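Local atomic coordinates of 6'''-hydroxyparomomycin C oxidase (PDB entry 7DVE), a protein that oxidises the sugar C3 hydroxyl of C-glycosides such as isoorientin and mangiferin, using bound FAD and oxygen and releasing hydrogen peroxide. Residues A13-S17 and V269-D273; D110-A116 and L439-Y445; A167-Y173 and L324-G329. One frame throughout, in Å; residues are numbered along the deposited sequence.

Interaction 1 of 3, residues A13-S17 and V269-D273. With FAD (flavin-adenine dinucleotide), chain C.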
loop_
_atom_site.group_PDB
_atom_site.type_symbol
_atom_site.label_atom_id
_atom_site.label_comp_id
_atom_site.label_asym_id
_atom_site.label_seq_id
_atom_site.Cartn_x
_atom_site.Cartn_y
_atom_site.Cartn_z
ATOM N N ALA A 13 17.956 -8.694 8.069
ATOM C CA ALA A 13 16.754 -8.684 8.891
ATOM C C ALA A 13 15.765 -7.679 8.319
ATOM O O ALA A 13 16.135 -6.546 8.006
ATOM C CB ALA A 13 17.076 -8.342 10.344
ATOM N N ILE A 14 14.516 -8.104 8.187
ATOM C CA ILE A 14 13.437 -7.320 7.608
ATOM C C ILE A 14 12.367 -7.199 8.673
ATOM O O ILE A 14 11.958 -8.209 9.249
ATOM C CB ILE A 14 12.857 -7.993 6.347
ATOM C CG1 ILE A 14 13.933 -8.187 5.260
ATOM C CG2 ILE A 14 11.668 -7.218 5.824
ATOM C CD1 ILE A 14 13.632 -9.328 4.321
ATOM N N VAL A 15 11.940 -5.973 8.960
ATOM C CA VAL A 15 10.784 -5.735 9.814
ATOM C C VAL A 15 9.620 -5.339 8.913
ATOM O O VAL A 15 9.765 -4.484 8.032
ATOM C CB VAL A 15 11.111 -4.694 10.912
ATOM C CG1 VAL A 15 11.806 -3.506 10.346
ATOM C CG2 VAL A 15 9.859 -4.243 11.698
ATOM N N GLY A 16 8.501 -6.041 9.047
ATOM C CA GLY A 16 7.379 -5.802 8.169
ATOM C C GLY A 16 7.170 -6.885 7.132
ATOM O O GLY A 16 8.123 -7.306 6.464
ATOM N N SER A 17 5.925 -7.340 6.960
ATOM C CA SER A 17 5.675 -8.474 6.081
ATOM C C SER A 17 4.628 -8.163 5.014
ATOM O O SER A 17 4.038 -9.082 4.452
ATOM C CB SER A 17 5.264 -9.694 6.899
ATOM O OG SER A 17 3.898 -9.613 7.240
ATOM N N VAL A 269 16.303 -3.912 6.916
ATOM C CA VAL A 269 15.324 -3.300 6.034
ATOM C C VAL A 269 14.086 -3.075 6.878
ATOM O O VAL A 269 13.564 -4.022 7.482
ATOM C CB VAL A 269 15.029 -4.182 4.807
ATOM C CG1 VAL A 269 14.092 -3.467 3.811
ATOM C CG2 VAL A 269 16.329 -4.614 4.123
ATOM N N VAL A 270 13.661 -1.822 6.988
ATOM C CA VAL A 270 12.453 -1.480 7.729
ATOM C C VAL A 270 11.373 -1.173 6.703
ATOM O O VAL A 270 11.464 -0.193 5.958
ATOM C CB VAL A 270 12.660 -0.309 8.705
ATOM C CG1 VAL A 270 11.383 -0.056 9.469
ATOM C CG2 VAL A 270 13.788 -0.609 9.687
ATOM N N ALA A 271 10.363 -2.034 6.654
ATOM C CA ALA A 271 9.221 -1.887 5.769
ATOM C C ALA A 271 7.979 -1.985 6.648
ATOM O O ALA A 271 7.182 -2.923 6.559
ATOM C CB ALA A 271 9.234 -2.947 4.667
ATOM N N ALA A 272 7.828 -1.009 7.533
ATOM C CA ALA A 272 6.819 -1.070 8.579
ATOM C C ALA A 272 5.624 -0.158 8.307
ATOM O O ALA A 272 4.857 0.124 9.228
ATOM C CB ALA A 272 7.468 -0.740 9.921
ATOM N N ASP A 273 5.435 0.251 7.046
ATOM C CA ASP A 273 4.456 1.216 6.528
ATOM C C ASP A 273 4.989 2.619 6.767
ATOM O O ASP A 273 5.977 2.784 7.490
ATOM C CB ASP A 273 3.012 1.017 7.081
ATOM C CG ASP A 273 2.776 1.564 8.525
ATOM O OD1 ASP A 273 3.306 2.627 8.958
ATOM O OD2 ASP A 273 2.000 0.890 9.249
HETATM P PA FAD C . 2.018 -2.618 5.070
HETATM O O1A FAD C . 1.354 -1.819 6.128
HETATM O O2A FAD C . 1.191 -3.197 3.985
HETATM O O5B FAD C . 2.793 -3.753 5.915
HETATM C C5B FAD C . 3.691 -3.355 6.954
HETATM C C4B FAD C . 3.783 -4.440 7.996
HETATM O O4B FAD C . 4.770 -3.970 8.960
HETATM C C3B FAD C . 2.463 -4.570 8.782
HETATM O O3B FAD C . 2.062 -5.954 8.765
HETATM C C2B FAD C . 2.905 -4.148 10.192
HETATM O O2B FAD C . 2.238 -4.902 11.207
HETATM C C1B FAD C . 4.373 -4.521 10.207
HETATM N N9A FAD C . 5.104 -3.788 11.304
HETATM C C8A FAD C . 5.012 -2.455 11.441
HETATM N N7A FAD C . 5.767 -2.083 12.481
HETATM C C5A FAD C . 6.325 -3.178 13.002
HETATM C C6A FAD C . 7.168 -3.336 14.031
HETATM N N6A FAD C . 7.520 -2.226 14.680
HETATM N N1A FAD C . 7.642 -4.542 14.398
HETATM C C2A FAD C . 7.228 -5.658 13.667
HETATM N N3A FAD C . 6.353 -5.469 12.581
HETATM C C4A FAD C . 5.920 -4.235 12.271
HETATM N N1 FAD C . -2.978 0.053 -2.387
HETATM C C2 FAD C . -2.841 0.091 -3.764
HETATM O O2 FAD C . -1.731 0.335 -4.224
HETATM N N3 FAD C . -3.952 -0.132 -4.593
HETATM C C4 FAD C . -5.206 -0.445 -4.022
HETATM O O4 FAD C . -6.171 -0.663 -4.762
HETATM C C4X FAD C . -5.325 -0.479 -2.637
HETATM N N5 FAD C . -6.511 -0.715 -2.021
HETATM C C5X FAD C . -6.550 -0.875 -0.667
HETATM C C6 FAD C . -7.739 -1.260 -0.020
HETATM C C7 FAD C . -7.794 -1.486 1.351
HETATM C C7M FAD C . -9.118 -1.919 2.031
HETATM C C8 FAD C . -6.638 -1.319 2.115
HETATM C C8M FAD C . -6.686 -1.562 3.636
HETATM C C9 FAD C . -5.450 -0.926 1.484
HETATM C C9A FAD C . -5.396 -0.695 0.097
HETATM N N10 FAD C . -4.256 -0.299 -0.515
HETATM C C10 FAD C . -4.199 -0.232 -1.846
HETATM C "C1'" FAD C . -3.014 0.047 0.234
HETATM C "C2'" FAD C . -1.974 -1.076 0.329
HETATM O "O2'" FAD C . -2.513 -2.125 1.150
HETATM C "C3'" FAD C . -0.624 -0.523 0.895
HETATM O "O3'" FAD C . -0.107 0.491 0.021
HETATM C "C4'" FAD C . 0.444 -1.616 0.957
HETATM O "O4'" FAD C . -0.021 -2.690 1.761
HETATM C "C5'" FAD C . 1.754 -1.058 1.576
HETATM O "O5'" FAD C . 2.682 -2.130 1.839
HETATM P P FAD C . 3.861 -2.046 2.944
HETATM O O1P FAD C . 4.507 -3.367 3.174
HETATM O O2P FAD C . 4.693 -0.895 2.533
HETATM O O3P FAD C . 3.190 -1.757 4.388
#
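Ile14 and Val15 pair with Val269 and Val270 as adjacent parallel strands in the parallel sheet of the Rossmann-type FAD-binding domain. Strand 12-15 is the middle one of five, with 37-40 along its other edge, and the pairing runs out where both chains turn to meet the cofactor. Three backbone hydrogen bonds join the strands. Val269 N donates to Ala13 O (2.9 Å), Val15 N to Val269 O (2.9 Å) and Ala271 N to Val15 O (2.9 Å), so Val15 and Val269 each use amide and carbonyl. Past the last bridge, Gly16 CA lies 3.3 Å from Ala271 O in a nearly straight CH...O contact (165°), an approach that leaves no room for a CB on that side.

Ile14 and Val269 lie side by side on one face of the sheet, beside Tyr24 of helix 19-31. On the other face Val15 splits its two branches between strand and cofactor. With chi1 at 47°, CG1 is wedged between its own backbone N and carbonyl carbon and is pushed over the neighbouring strand, 3.4 Å from Val270 CA. CG2, anti to the N, reaches FAD N1A at 3.5 Å. Ala272 CB touches the adenine at N7A (3.4 Å), and Gly16 CA comes within 3.3 Å of the ribose oxygen O4B.

Asp273 caps Leu275 N with OD1 and pairs with Arg276 through OD2. Ser17 OG bonds to Glu41 OE1, which also binds FAD, and probably helps position this residue. Gly16 fits the GxGxxG pattern of such folds. The strand ends meet the adenosine half of FAD mainly with small carbon groups, consistent with a site shaped largely by backbone pairing, while polar recognition comes from groups such as Glu41 OE1 and Val237 N.

Interaction 2 of 3, residues D110-A116 and L439-Y445; sequences DGLPVAA and LGASLHY. With FAD (flavin-adenine dinucleotide), chain C.
Leu439 sets its side chain about at right angles to Leu112, whose CD2 lies 3.8 Å from Leu439 CB. Pro113 CD flanks the same CB, and the far branch of Leu439, CD1, closes on Asp110 CB at 3.6 Å. Further along, Val114 CG2 rests against Ala441. At the end nearer the cofactor Leu443 forks: CD2 meets Ala116 CB at 3.6 Å, while CD1 comes within 3.3 Å of FAD C8, on the dimethylbenzene part of the flavin.

Polar bonds border these carbons. Val114 N donates to Leu439 O (3.2 Å), tying the type I turn from Leu112 to Ala115 to the residue just before a second such turn, Gly440 to Leu443. Tyr445 OH links both loops: it accepts from Ala116 N (2.9 Å) and donates to a lone pair of Gly440 O in the carbonyl plane (2.8 Å). Gly440 O also takes the turn bond from Leu443 N, so two donors grip it. With chi1 at -42°, Tyr445 CG lies beside its own backbone N and anti to the carbonyl carbon, and the ring carries its hydroxyl in between the two backbones. Ser442 OG accepts from His444 N in an ST turn that helps shape the backbone at His444, the probable proton acceptor. His444 NE2 stands 3.8 Å from FAD N1, and its ND1 is hydrogen-bonded to Gln298 OE1.

Segment 110-116 rests on two strands: Leu112 and Ala115 lean on Leu400 of strand 396-401, Val114 and Ala116 on Leu99 of strand 98-99. Segment 439-445 is part of the loop after strand 427-436.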
loop_
_atom_site.group_PDB
_atom_site.type_symbol
_atom_site.label_atom_id
_atom_site.label_comp_id
_atom_site.label_asym_id
_atom_site.label_seq_id
_atom_site.Cartn_x
_atom_site.Cartn_y
_atom_site.Cartn_z
ATOM N N ASP A 110 -6.098 20.328 9.704
ATOM C CA ASP A 110 -6.962 19.303 9.124
ATOM C C ASP A 110 -6.702 17.938 9.743
ATOM O O ASP A 110 -7.641 17.155 9.947
ATOM C CB ASP A 110 -6.772 19.241 7.608
ATOM C CG ASP A 110 -7.025 20.578 6.950
ATOM O OD1 ASP A 110 -8.206 20.922 6.734
ATOM O OD2 ASP A 110 -6.044 21.302 6.655
ATOM N N GLY A 111 -5.438 17.631 10.033
ATOM C CA GLY A 111 -5.022 16.293 10.443
ATOM C C GLY A 111 -5.347 15.224 9.408
ATOM O O GLY A 111 -5.737 15.488 8.268
ATOM N N LEU A 112 -5.171 13.976 9.853
ATOM C CA LEU A 112 -5.525 12.780 9.093
ATOM C C LEU A 112 -6.443 11.929 9.964
ATOM O O LEU A 112 -6.018 10.904 10.517
ATOM C CB LEU A 112 -4.275 12.005 8.684
ATOM C CG LEU A 112 -3.328 12.682 7.678
ATOM C CD1 LEU A 112 -2.070 11.832 7.499
ATOM C CD2 LEU A 112 -4.036 12.843 6.336
ATOM N N PRO A 113 -7.712 12.324 10.113
ATOM C CA PRO A 113 -8.553 11.672 11.144
ATOM C C PRO A 113 -8.653 10.160 11.006
ATOM O O PRO A 113 -8.658 9.473 12.034
ATOM C CB PRO A 113 -9.926 12.363 10.995
ATOM C CG PRO A 113 -9.782 13.435 9.956
ATOM C CD PRO A 113 -8.315 13.577 9.610
ATOM N N VAL A 114 -8.687 9.609 9.784
ATOM C CA VAL A 114 -8.783 8.158 9.624
ATOM C C VAL A 114 -7.502 7.521 9.062
ATOM O O VAL A 114 -7.560 6.495 8.371
ATOM C CB VAL A 114 -9.999 7.781 8.744
ATOM C CG1 VAL A 114 -11.303 8.169 9.445
ATOM C CG2 VAL A 114 -9.887 8.405 7.345
ATOM N N ALA A 115 -6.341 8.096 9.360
ATOM C CA ALA A 115 -5.083 7.379 9.166
ATOM C C ALA A 115 -5.173 6.011 9.823
ATOM O O ALA A 115 -5.517 5.911 11.002
ATOM C CB ALA A 115 -3.914 8.172 9.769
ATOM N N ALA A 116 -4.858 4.951 9.057
ATOM C CA ALA A 116 -5.100 3.584 9.502
ATOM C C ALA A 116 -3.862 2.708 9.325
ATOM O O ALA A 116 -2.894 3.080 8.661
ATOM C CB ALA A 116 -6.300 2.968 8.774
ATOM N N LEU A 439 -9.718 12.817 5.599
ATOM C CA LEU A 439 -8.308 12.708 5.269
ATOM C C LEU A 439 -7.702 11.475 5.920
ATOM O O LEU A 439 -8.042 11.121 7.054
ATOM C CB LEU A 439 -7.558 13.968 5.692
ATOM C CG LEU A 439 -8.119 15.190 4.963
ATOM C CD1 LEU A 439 -7.472 16.487 5.445
ATOM C CD2 LEU A 439 -7.976 15.036 3.461
ATOM N N GLY A 440 -6.817 10.808 5.175
ATOM C CA GLY A 440 -6.313 9.512 5.559
ATOM C C GLY A 440 -7.086 8.357 4.969
ATOM O O GLY A 440 -6.582 7.226 4.967
ATOM N N ALA A 441 -8.288 8.607 4.449
ATOM C CA ALA A 441 -9.114 7.527 3.942
ATOM C C ALA A 441 -8.472 6.792 2.772
ATOM O O ALA A 441 -8.778 5.624 2.572
ATOM C CB ALA A 441 -10.475 8.062 3.524
ATOM N N SER A 442 -7.582 7.437 2.002
ATOM C CA SER A 442 -6.986 6.759 0.851
ATOM C C SER A 442 -6.073 5.606 1.256
ATOM O O SER A 442 -5.820 4.725 0.434
ATOM C CB SER A 442 -6.192 7.753 -0.022
ATOM O OG SER A 442 -4.947 8.096 0.567
ATOM N N LEU A 443 -5.589 5.592 2.502
ATOM C CA LEU A 443 -4.604 4.634 2.998
ATOM C C LEU A 443 -3.334 4.623 2.168
ATOM O O LEU A 443 -2.578 3.656 2.223
ATOM C CB LEU A 443 -5.167 3.223 3.078
ATOM C CG LEU A 443 -6.583 3.106 3.629
ATOM C CD1 LEU A 443 -7.178 1.816 3.105
ATOM C CD2 LEU A 443 -6.578 3.146 5.141
ATOM N N HIS A 444 -3.091 5.683 1.400
ATOM C CA HIS A 444 -1.871 5.870 0.614
ATOM C C HIS A 444 -1.070 6.990 1.272
ATOM O O HIS A 444 -1.324 8.174 1.030
ATOM C CB HIS A 444 -2.213 6.218 -0.834
ATOM C CG HIS A 444 -3.153 5.258 -1.483
ATOM N ND1 HIS A 444 -3.785 5.535 -2.676
ATOM C CD2 HIS A 444 -3.522 3.996 -1.144
ATOM C CE1 HIS A 444 -4.533 4.500 -3.024
ATOM N NE2 HIS A 444 -4.382 3.551 -2.120
ATOM N N TYR A 445 -0.119 6.625 2.121
ATOM C CA TYR A 445 0.695 7.602 2.839
ATOM C C TYR A 445 2.128 7.516 2.302
ATOM O O TYR A 445 2.779 6.469 2.402
ATOM C CB TYR A 445 0.636 7.379 4.356
ATOM C CG TYR A 445 -0.763 7.047 4.896
ATOM C CD1 TYR A 445 -1.913 7.699 4.425
ATOM C CD2 TYR A 445 -0.928 6.083 5.875
ATOM C CE1 TYR A 445 -3.185 7.371 4.910
ATOM C CE2 TYR A 445 -2.176 5.754 6.361
ATOM C CZ TYR A 445 -3.303 6.383 5.881
ATOM O OH TYR A 445 -4.537 6.013 6.402
HETATM P PA FAD C . 2.018 -2.618 5.070
HETATM O O1A FAD C . 1.354 -1.819 6.128
HETATM O O2A FAD C . 1.191 -3.197 3.985
HETATM O O5B FAD C . 2.793 -3.753 5.915
HETATM C C5B FAD C . 3.691 -3.355 6.954
HETATM C C4B FAD C . 3.783 -4.440 7.996
HETATM O O4B FAD C . 4.770 -3.970 8.960
HETATM C C3B FAD C . 2.463 -4.570 8.782
HETATM O O3B FAD C . 2.062 -5.954 8.765
HETATM C C2B FAD C . 2.905 -4.148 10.192
HETATM O O2B FAD C . 2.238 -4.902 11.207
HETATM C C1B FAD C . 4.373 -4.521 10.207
HETATM N N9A FAD C . 5.104 -3.788 11.304
HETATM C C8A FAD C . 5.012 -2.455 11.441
HETATM N N7A FAD C . 5.767 -2.083 12.481
HETATM C C5A FAD C . 6.325 -3.178 13.002
HETATM C C6A FAD C . 7.168 -3.336 14.031
HETATM N N6A FAD C . 7.520 -2.226 14.680
HETATM N N1A FAD C . 7.642 -4.542 14.398
HETATM C C2A FAD C . 7.228 -5.658 13.667
HETATM N N3A FAD C . 6.353 -5.469 12.581
HETATM C C4A FAD C . 5.920 -4.235 12.271
HETATM N N1 FAD C . -2.978 0.053 -2.387
HETATM C C2 FAD C . -2.841 0.091 -3.764
HETATM O O2 FAD C . -1.731 0.335 -4.224
HETATM N N3 FAD C . -3.952 -0.132 -4.593
HETATM C C4 FAD C . -5.206 -0.445 -4.022
HETATM O O4 FAD C . -6.171 -0.663 -4.762
HETATM C C4X FAD C . -5.325 -0.479 -2.637
HETATM N N5 FAD C . -6.511 -0.715 -2.021
HETATM C C5X FAD C . -6.550 -0.875 -0.667
HETATM C C6 FAD C . -7.739 -1.260 -0.020
HETATM C C7 FAD C . -7.794 -1.486 1.351
HETATM C C7M FAD C . -9.118 -1.919 2.031
HETATM C C8 FAD C . -6.638 -1.319 2.115
HETATM C C8M FAD C . -6.686 -1.562 3.636
HETATM C C9 FAD C . -5.450 -0.926 1.484
HETATM C C9A FAD C . -5.396 -0.695 0.097
HETATM N N10 FAD C . -4.256 -0.299 -0.515
HETATM C C10 FAD C . -4.199 -0.232 -1.846
HETATM C "C1'" FAD C . -3.014 0.047 0.234
HETATM C "C2'" FAD C . -1.974 -1.076 0.329
HETATM O "O2'" FAD C . -2.513 -2.125 1.150
HETATM C "C3'" FAD C . -0.624 -0.523 0.895
HETATM O "O3'" FAD C . -0.107 0.491 0.021
HETATM C "C4'" FAD C . 0.444 -1.616 0.957
HETATM O "O4'" FAD C . -0.021 -2.690 1.761
HETATM C "C5'" FAD C . 1.754 -1.058 1.576
HETATM O "O5'" FAD C . 2.682 -2.130 1.839
HETATM P P FAD C . 3.861 -2.046 2.944
HETATM O O1P FAD C . 4.507 -3.367 3.174
HETATM O O2P FAD C . 4.693 -0.895 2.533
HETATM O O3P FAD C . 3.190 -1.757 4.388
#

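Interaction 3 of 3, residues A167-Y173 and L324-G329; sequences AFDASPY and LSEYTG
Phe168, Ser171 and Tyr173 line up with Gly329, Glu326 and Thr328 where two irregular loops run past each other. Segment 167-173, between strand 163-164 and helix 176-183, makes a type I turn from Phe168 to Ser171, closed by a weak backbone bond; 324-329 leads into strand 330-333 of the antiparallel sheet. The chains come nearest at Tyr173, whose CA lies 5.1 Å from Thr328 CA; Phe168 CA and Gly329 CA are 5.6 Å apart.

Phe168, with CG beside its backbone N and anti to the carbonyl carbon (chi1 -64°), lays a ring face against Gly329, a CH-pi contact with CA 3.8 Å from the ring centroid and 16° off the ring normal. The absence of a side chain at Gly329 permits this closeness. CE1 of the same ring meets Ser325 O near the ring plane at 3.5 Å, and CZ points to Leu324 CD1. Ser171 supplies the direct polar link: its OG donates to Tyr327 O (2.6 Å) in the carbonyl plane and weakly accepts from Tyr173 N. Tyr173 turns its edge toward Tyr327 CA, with CE2 4.3 Å from Tyr327 CD1, and its ring is stacked on Phe310. Thr328 CG2 fills in beside Tyr173 CB.

A water accepts from Ala170 N (2.8 Å) and donates to Ala167 O (2.9 Å), with a weak bond to Glu326 OE1. The Glu326 carboxylate has its main partner elsewhere, Arg204 of strand 196-204. Gln347 of strand 341-347 takes the amides of Tyr327 and Gly329 on OE1 and gives NE2 to Ser325 O, so three backbone groups of 324-329 are bonded to one amide side chain. Without touching FAD, the contact thus joins the loops through one hydroxyl-to-carbonyl bond and a ring resting on bare backbone, with a water and Arg204 binding polar groups at its margin.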
loop_
_atom_site.group_PDB
_atom_site.type_symbol
_atom_site.label_atom_id
_atom_site.label_comp_id
_atom_site.label_asym_id
_atom_site.label_seq_id
_atom_site.Cartn_x
_atom_site.Cartn_y
_atom_site.Cartn_z
ATOM N N ALA A 167 -8.189 -10.076 -15.967
ATOM C CA ALA A 167 -8.885 -10.991 -15.064
ATOM C C ALA A 167 -10.399 -10.990 -15.264
ATOM O O ALA A 167 -11.048 -12.031 -15.084
ATOM C CB ALA A 167 -8.551 -10.635 -13.614
ATOM N N PHE A 168 -10.969 -9.853 -15.661
ATOM C CA PHE A 168 -12.404 -9.703 -15.852
ATOM C C PHE A 168 -12.829 -9.709 -17.311
ATOM O O PHE A 168 -13.978 -9.373 -17.595
ATOM C CB PHE A 168 -12.886 -8.405 -15.204
ATOM C CG PHE A 168 -12.714 -8.376 -13.727
ATOM C CD1 PHE A 168 -13.708 -8.849 -12.893
ATOM C CD2 PHE A 168 -11.551 -7.885 -13.161
ATOM C CE1 PHE A 168 -13.545 -8.841 -11.514
ATOM C CE2 PHE A 168 -11.388 -7.870 -11.786
ATOM C CZ PHE A 168 -12.395 -8.352 -10.970
ATOM N N ASP A 169 -11.956 -10.100 -18.250
ATOM C CA ASP A 169 -12.305 -9.932 -19.664
ATOM C C ASP A 169 -13.386 -10.897 -20.149
ATOM O O ASP A 169 -13.950 -10.661 -21.224
ATOM C CB ASP A 169 -11.075 -10.090 -20.557
ATOM C CG ASP A 169 -10.221 -8.827 -20.620
ATOM O OD1 ASP A 169 -10.541 -7.821 -19.956
ATOM O OD2 ASP A 169 -9.196 -8.857 -21.337
ATOM N N ALA A 170 -13.678 -11.978 -19.412
ATOM C CA ALA A 170 -14.699 -12.938 -19.840
ATOM C C ALA A 170 -16.082 -12.657 -19.258
ATOM O O ALA A 170 -17.025 -13.391 -19.572
ATOM C CB ALA A 170 -14.299 -14.374 -19.473
ATOM N N SER A 171 -16.242 -11.627 -18.431
ATOM C CA SER A 171 -17.566 -11.505 -17.851
ATOM C C SER A 171 -18.525 -10.830 -18.836
ATOM O O SER A 171 -18.099 -10.077 -19.716
ATOM C CB SER A 171 -17.529 -10.708 -16.551
ATOM O OG SER A 171 -17.829 -9.364 -16.793
ATOM N N PRO A 172 -19.829 -11.087 -18.700
ATOM C CA PRO A 172 -20.798 -10.480 -19.632
ATOM C C PRO A 172 -20.771 -8.956 -19.654
ATOM O O PRO A 172 -21.139 -8.354 -20.674
ATOM C CB PRO A 172 -22.155 -11.006 -19.134
ATOM C CG PRO A 172 -21.861 -12.064 -18.094
ATOM C CD PRO A 172 -20.392 -12.193 -17.904
ATOM N N TYR A 173 -20.336 -8.306 -18.577
ATOM C CA TYR A 173 -20.283 -6.852 -18.540
ATOM C C TYR A 173 -18.900 -6.306 -18.877
ATOM O O TYR A 173 -18.627 -5.128 -18.623
ATOM C CB TYR A 173 -20.764 -6.356 -17.173
ATOM C CG TYR A 173 -22.142 -6.904 -16.851
ATOM C CD1 TYR A 173 -23.223 -6.653 -17.702
ATOM C CD2 TYR A 173 -22.352 -7.732 -15.745
ATOM C CE1 TYR A 173 -24.483 -7.179 -17.443
ATOM C CE2 TYR A 173 -23.622 -8.258 -15.473
ATOM C CZ TYR A 173 -24.676 -7.976 -16.330
ATOM O OH TYR A 173 -25.929 -8.475 -16.076
ATOM N N LEU A 324 -13.850 -13.075 -5.635
ATOM C CA LEU A 324 -14.605 -11.946 -6.138
ATOM C C LEU A 324 -15.657 -12.406 -7.131
ATOM O O LEU A 324 -15.567 -13.480 -7.727
ATOM C CB LEU A 324 -13.695 -10.921 -6.816
ATOM C CG LEU A 324 -12.367 -10.556 -6.164
ATOM C CD1 LEU A 324 -11.444 -9.789 -7.153
ATOM C CD2 LEU A 324 -12.644 -9.763 -4.934
ATOM N N SER A 325 -16.665 -11.567 -7.290
ATOM C CA SER A 325 -17.596 -11.725 -8.381
ATOM C C SER A 325 -16.988 -11.139 -9.650
ATOM O O SER A 325 -15.969 -10.437 -9.623
ATOM C CB SER A 325 -18.892 -11.012 -8.063
ATOM O OG SER A 325 -18.584 -9.624 -8.001
ATOM N N GLU A 326 -17.642 -11.401 -10.776
ATOM C CA GLU A 326 -17.127 -10.977 -12.070
ATOM C C GLU A 326 -18.241 -10.199 -12.730
ATOM O O GLU A 326 -19.034 -10.766 -13.480
ATOM C CB GLU A 326 -16.647 -12.186 -12.892
ATOM C CG GLU A 326 -15.468 -12.867 -12.138
ATOM C CD GLU A 326 -14.779 -13.976 -12.888
ATOM O OE1 GLU A 326 -14.807 -13.981 -14.133
ATOM O OE2 GLU A 326 -14.202 -14.849 -12.211
ATOM N N TYR A 327 -18.312 -8.910 -12.415
ATOM C CA TYR A 327 -19.286 -8.032 -13.048
ATOM C C TYR A 327 -18.536 -7.088 -13.977
ATOM O O TYR A 327 -18.022 -7.542 -15.000
ATOM C CB TYR A 327 -20.139 -7.290 -12.001
ATOM C CG TYR A 327 -20.959 -8.245 -11.136
ATOM C CD1 TYR A 327 -21.762 -9.229 -11.710
ATOM C CD2 TYR A 327 -20.920 -8.173 -9.753
ATOM C CE1 TYR A 327 -22.490 -10.105 -10.928
ATOM C CE2 TYR A 327 -21.652 -9.047 -8.966
ATOM C CZ TYR A 327 -22.426 -10.002 -9.551
ATOM O OH TYR A 327 -23.132 -10.869 -8.756
ATOM N N THR A 328 -18.456 -5.799 -13.654
ATOM C CA THR A 328 -17.843 -4.838 -14.564
ATOM C C THR A 328 -16.335 -4.719 -14.390
ATOM O O THR A 328 -15.684 -4.108 -15.241
ATOM C CB THR A 328 -18.460 -3.427 -14.404
ATOM O OG1 THR A 328 -18.341 -2.991 -13.048
ATOM C CG2 THR A 328 -19.919 -3.393 -14.837
ATOM N N GLY A 329 -15.761 -5.269 -13.324
ATOM C CA GLY A 329 -14.325 -5.160 -13.146
ATOM C C GLY A 329 -13.900 -3.821 -12.559
ATOM O O GLY A 329 -14.618 -3.191 -11.767
HETATM O O HOH W 1 -13.090 -12.935 -16.898
#

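In the fold
Interactions 1 and 2 both touch FAD, at different parts of it: 13-17 with 269-273 receives the adenosine and the start of the diphosphate, whereas 110-116 with 439-445 brings Leu443 and the probable base His444 to the flavin. Their centres are 21 Å apart, but their nearest atoms come within about 5 Å. Interaction 3 stands apart, its centre 35 Å from that of interaction 1 on the opposite side of the chain's centre and 30 Å from that of interaction 2; the Leu324 side chain is still about 11 Å from FAD. Along the chain, interaction 3 is nested inside the loop closed by interaction 2, while interaction 1 interleaves with both.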